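Local atomic coordinates of single-stranded DNA-binding protein DdrB (Deinococcus radiodurans, PDB entry 4NOE), a protein that binds single-stranded DNA and promotes the accurate annealing of complementary strands, probably as part of the response of this bacterium to DNA damage. Residues E[60-65]-E[77-82]. Numbering follows the deposited sequence.
Sequences FDWSLI and ELVIHR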
ATOM      1  N   PHE E  60       3.316 -21.612  34.696  1.00 22.44           N
ATOM      2  CA  PHE E  60       3.422 -20.169  34.568  1.00 22.57           C
ATOM      3  C   PHE E  60       2.251 -19.470  35.260  1.00 21.84           C
ATOM      4  O   PHE E  60       1.104 -19.901  35.150  1.00 22.40           O
ATOM      5  CB  PHE E  60       3.464 -19.783  33.091  1.00 18.78           C
ATOM      6  CG  PHE E  60       3.689 -18.331  32.860  1.00 18.92           C
ATOM      7  CD1 PHE E  60       4.946 -17.780  33.022  1.00 17.48           C
ATOM      8  CD2 PHE E  60       2.639 -17.508  32.478  1.00 16.98           C
ATOM      9  CE1 PHE E  60       5.156 -16.428  32.800  1.00 24.68           C
ATOM     10  CE2 PHE E  60       2.839 -16.165  32.269  1.00 24.32           C
ATOM     11  CZ  PHE E  60       4.103 -15.621  32.431  1.00 28.62           C
ATOM     12  N   ASP E  61       2.537 -18.389  35.973  1.00 24.99           N
ATOM     13  CA  ASP E  61       1.463 -17.631  36.599  1.00 24.32           C
ATOM     14  C   ASP E  61       0.969 -16.590  35.605  1.00 20.52           C
ATOM     15  O   ASP E  61       1.570 -15.523  35.449  1.00 18.83           O
ATOM     16  CB  ASP E  61       1.947 -16.973  37.890  1.00 18.42           C
ATOM     17  CG  ASP E  61       0.810 -16.376  38.705  1.00 30.15           C
ATOM     18  OD1 ASP E  61      -0.315 -16.216  38.166  1.00 24.71           O
ATOM     19  OD2 ASP E  61       1.047 -16.056  39.892  1.00 33.82           O
ATOM     20  N   TRP E  62      -0.131 -16.906  34.935  1.00 18.96           N
ATOM     21  CA  TRP E  62      -0.656 -16.031  33.896  1.00 21.96           C
ATOM     22  C   TRP E  62      -1.170 -14.710  34.451  1.00 20.68           C
ATOM     23  O   TRP E  62      -1.288 -13.730  33.709  1.00 22.48           O
ATOM     24  CB  TRP E  62      -1.732 -16.752  33.071  1.00 20.61           C
ATOM     25  CG  TRP E  62      -1.151 -17.847  32.185  1.00 20.86           C
ATOM     26  CD1 TRP E  62      -1.092 -19.180  32.465  1.00 18.86           C
ATOM     27  CD2 TRP E  62      -0.519 -17.679  30.904  1.00 13.51           C
ATOM     28  NE1 TRP E  62      -0.480 -19.854  31.435  1.00 21.97           N
ATOM     29  CE2 TRP E  62      -0.120 -18.959  30.463  1.00 13.96           C
ATOM     30  CE3 TRP E  62      -0.266 -16.574  30.082  1.00 13.94           C
ATOM     31  CZ2 TRP E  62       0.519 -19.170  29.228  1.00 20.08           C
ATOM     32  CZ3 TRP E  62       0.378 -16.778  28.855  1.00 13.20           C
ATOM     33  CH2 TRP E  62       0.759 -18.071  28.441  1.00 17.42           C
ATOM     34  N   SER E  63      -1.457 -14.663  35.753  1.00 16.49           N
ATOM     35  CA  SER E  63      -1.926 -13.411  36.356  1.00 19.51           C
ATOM     36  C   SER E  63      -0.835 -12.336  36.323  1.00 13.98           C
ATOM     37  O   SER E  63      -1.129 -11.135  36.411  1.00 20.06           O
ATOM     38  CB  SER E  63      -2.427 -13.628  37.795  1.00 25.30           C
ATOM     39  OG  SER E  63      -1.341 -13.781  38.699  1.00 31.01           O
ATOM     40  N   LEU E  64       0.419 -12.758  36.184  1.00 14.53           N
ATOM     41  CA  LEU E  64       1.523 -11.805  36.038  1.00 18.68           C
ATOM     42  C   LEU E  64       1.287 -10.874  34.853  1.00 22.86           C
ATOM     43  O   LEU E  64       1.619  -9.688  34.927  1.00 17.12           O
ATOM     44  CB  LEU E  64       2.875 -12.520  35.920  1.00 20.62           C
ATOM     45  CG  LEU E  64       3.390 -13.142  37.224  1.00 25.48           C
ATOM     46  CD1 LEU E  64       4.557 -14.105  36.975  1.00 24.40           C
ATOM     47  CD2 LEU E  64       3.805 -12.049  38.209  1.00 19.56           C
ATOM     48  N   ILE E  65       0.683 -11.388  33.778  1.00 14.48           N
ATOM     49  CA  ILE E  65       0.397 -10.521  32.625  1.00 11.34           C
ATOM     50  C   ILE E  65      -1.091 -10.260  32.442  1.00 24.53           C
ATOM     51  O   ILE E  65      -1.536  -9.937  31.329  1.00 21.38           O
ATOM     52  CB  ILE E  65       0.984 -11.063  31.305  1.00 11.00           C
ATOM     53  CG1 ILE E  65       0.326 -12.387  30.911  1.00 20.22           C
ATOM     54  CG2 ILE E  65       2.504 -11.202  31.409  1.00 11.47           C
ATOM     55  CD1 ILE E  65       0.767 -12.917  29.526  1.00 21.23           C
ATOM     56  N   GLU E  77      -6.890 -26.138  25.332  1.00 28.99           N
ATOM     57  CA  GLU E  77      -6.223 -25.373  26.376  1.00 30.51           C
ATOM     58  C   GLU E  77      -6.105 -23.942  25.882  1.00 26.11           C
ATOM     59  O   GLU E  77      -5.450 -23.690  24.860  1.00 26.36           O
ATOM     60  CB  GLU E  77      -4.845 -25.958  26.673  1.00 25.95           C
ATOM     61  N   LEU E  78      -6.765 -23.009  26.566  1.00 25.46           N
ATOM     62  CA  LEU E  78      -6.744 -21.605  26.127  1.00 26.45           C
ATOM     63  C   LEU E  78      -6.242 -20.651  27.198  1.00 27.56           C
ATOM     64  O   LEU E  78      -6.277 -20.965  28.384  1.00 28.40           O
ATOM     65  CB  LEU E  78      -8.133 -21.149  25.697  1.00 24.38           C
ATOM     66  CG  LEU E  78      -8.801 -21.888  24.537  1.00 33.21           C
ATOM     67  CD1 LEU E  78     -10.259 -21.464  24.439  1.00 29.11           C
ATOM     68  CD2 LEU E  78      -8.082 -21.607  23.226  1.00 27.32           C
ATOM     69  N   VAL E  79      -5.789 -19.475  26.768  1.00 22.25           N
ATOM     70  CA  VAL E  79      -5.481 -18.405  27.692  1.00 19.57           C
ATOM     71  C   VAL E  79      -6.245 -17.157  27.279  1.00 18.90           C
ATOM     72  O   VAL E  79      -6.269 -16.790  26.100  1.00 18.41           O
ATOM     73  CB  VAL E  79      -3.964 -18.113  27.749  1.00 21.57           C
ATOM     74  CG1 VAL E  79      -3.707 -16.758  28.384  1.00 16.50           C
ATOM     75  CG2 VAL E  79      -3.236 -19.215  28.520  1.00 21.07           C
ATOM     76  N   ILE E  80      -6.886 -16.524  28.256  1.00 19.42           N
ATOM     77  CA  ILE E  80      -7.700 -15.346  28.019  1.00 15.99           C
ATOM     78  C   ILE E  80      -6.910 -14.131  28.461  1.00 17.11           C
ATOM     79  O   ILE E  80      -6.503 -14.034  29.620  1.00 19.62           O
ATOM     80  CB  ILE E  80      -8.997 -15.386  28.842  1.00 21.23           C
ATOM     81  CG1 ILE E  80      -9.726 -16.724  28.661  1.00 22.70           C
ATOM     82  CG2 ILE E  80      -9.897 -14.208  28.473  1.00 23.93           C
ATOM     83  CD1 ILE E  80     -10.085 -17.029  27.221  1.00 32.46           C
ATOM     84  N   HIS E  81      -6.707 -13.196  27.542  1.00 14.00           N
ATOM     85  CA  HIS E  81      -5.960 -11.985  27.839  1.00 10.94           C
ATOM     86  C   HIS E  81      -6.626 -10.816  27.121  1.00 18.85           C
ATOM     87  O   HIS E  81      -6.783 -10.854  25.892  1.00 13.82           O
ATOM     88  CB  HIS E  81      -4.515 -12.162  27.357  1.00  9.13           C
ATOM     89  CG  HIS E  81      -3.633 -10.968  27.594  1.00 20.18           C
ATOM     90  ND1 HIS E  81      -3.404 -10.006  26.632  1.00 15.31           N
ATOM     91  CD2 HIS E  81      -2.904 -10.602  28.676  1.00 18.35           C
ATOM     92  CE1 HIS E  81      -2.569  -9.098  27.112  1.00 14.65           C
ATOM     93  NE2 HIS E  81      -2.246  -9.436  28.346  1.00 12.24           N
ATOM     94  N   ARG E  82      -7.015  -9.791  27.884  1.00 16.72           N
ATOM     95  CA  ARG E  82      -7.764  -8.641  27.356  1.00 20.83           C
ATOM     96  C   ARG E  82      -8.955  -9.019  26.482  1.00 22.57           C
ATOM     97  O   ARG E  82      -9.179  -8.408  25.433  1.00 19.90           O
ATOM     98  CB  ARG E  82      -6.857  -7.700  26.563  1.00 16.83           C
ATOM     99  CG  ARG E  82      -5.827  -6.985  27.391  1.00 30.29           C
ATOM    100  CD  ARG E  82      -6.265  -5.553  27.627  1.00 43.16           C
ATOM    101  NE  ARG E  82      -5.917  -5.152  28.979  1.00 44.67           N
ATOM    102  CZ  ARG E  82      -6.705  -4.462  29.788  1.00 29.48           C
ATOM    103  NH1 ARG E  82      -7.907  -4.052  29.383  1.00 23.12           N
ATOM    104  NH2 ARG E  82      -6.275  -4.171  30.999  1.00 26.90           N
TER
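The 3-10 turn at 62-64, in the loop that leads into strand 68-71, rests on the buried side of strand 77-81 through Trp-62 and Val-79. Val-79 comes at the indole face with both methyls: CG2 stands over the six-membered ring, 3.8 Å from its centroid and 16° off the normal, a CH-pi contact, while CG1 lies 3.8 Å from Trp-62 CE3. With CG1 anti to the valine's backbone N (chi1 163°) and CG2 anti to its carbonyl carbon, both methyls are set over one face of the indole. On the opposite face of the indole sits Phe-60, its CD2 3.5 Å above the plane, so the tryptophan is clamped between an aromatic edge and a branched aliphatic side chain. Tyr-107 meets the indole edge-to-face, and Leu-132 of strand 128-135 touches both Trp-62 and Val-79. Were Trp-62 cut back to an alanine, a gap would probably open between Phe-60 and Val-79, and the valine methyls would lose their aromatic face. Further along, the His-81 ring presents its edge to the carbonyl of Ile-65, with Ile-65 O in the ring plane and 3.1 Å from CD2. The turn itself is shaped by Asp-61: its OD1 accepts from Ser-63 OG (2.7 Å) and from Ser-63 N (3.1 Å), both on one face of the carboxylate, and OD2 forms a salt bridge with Arg-33 of helix 28-37. The arrangement is an Asx turn running into a short 3-10 segment, whose tryptophan packs into the hydrophobic core against a beta-sheet.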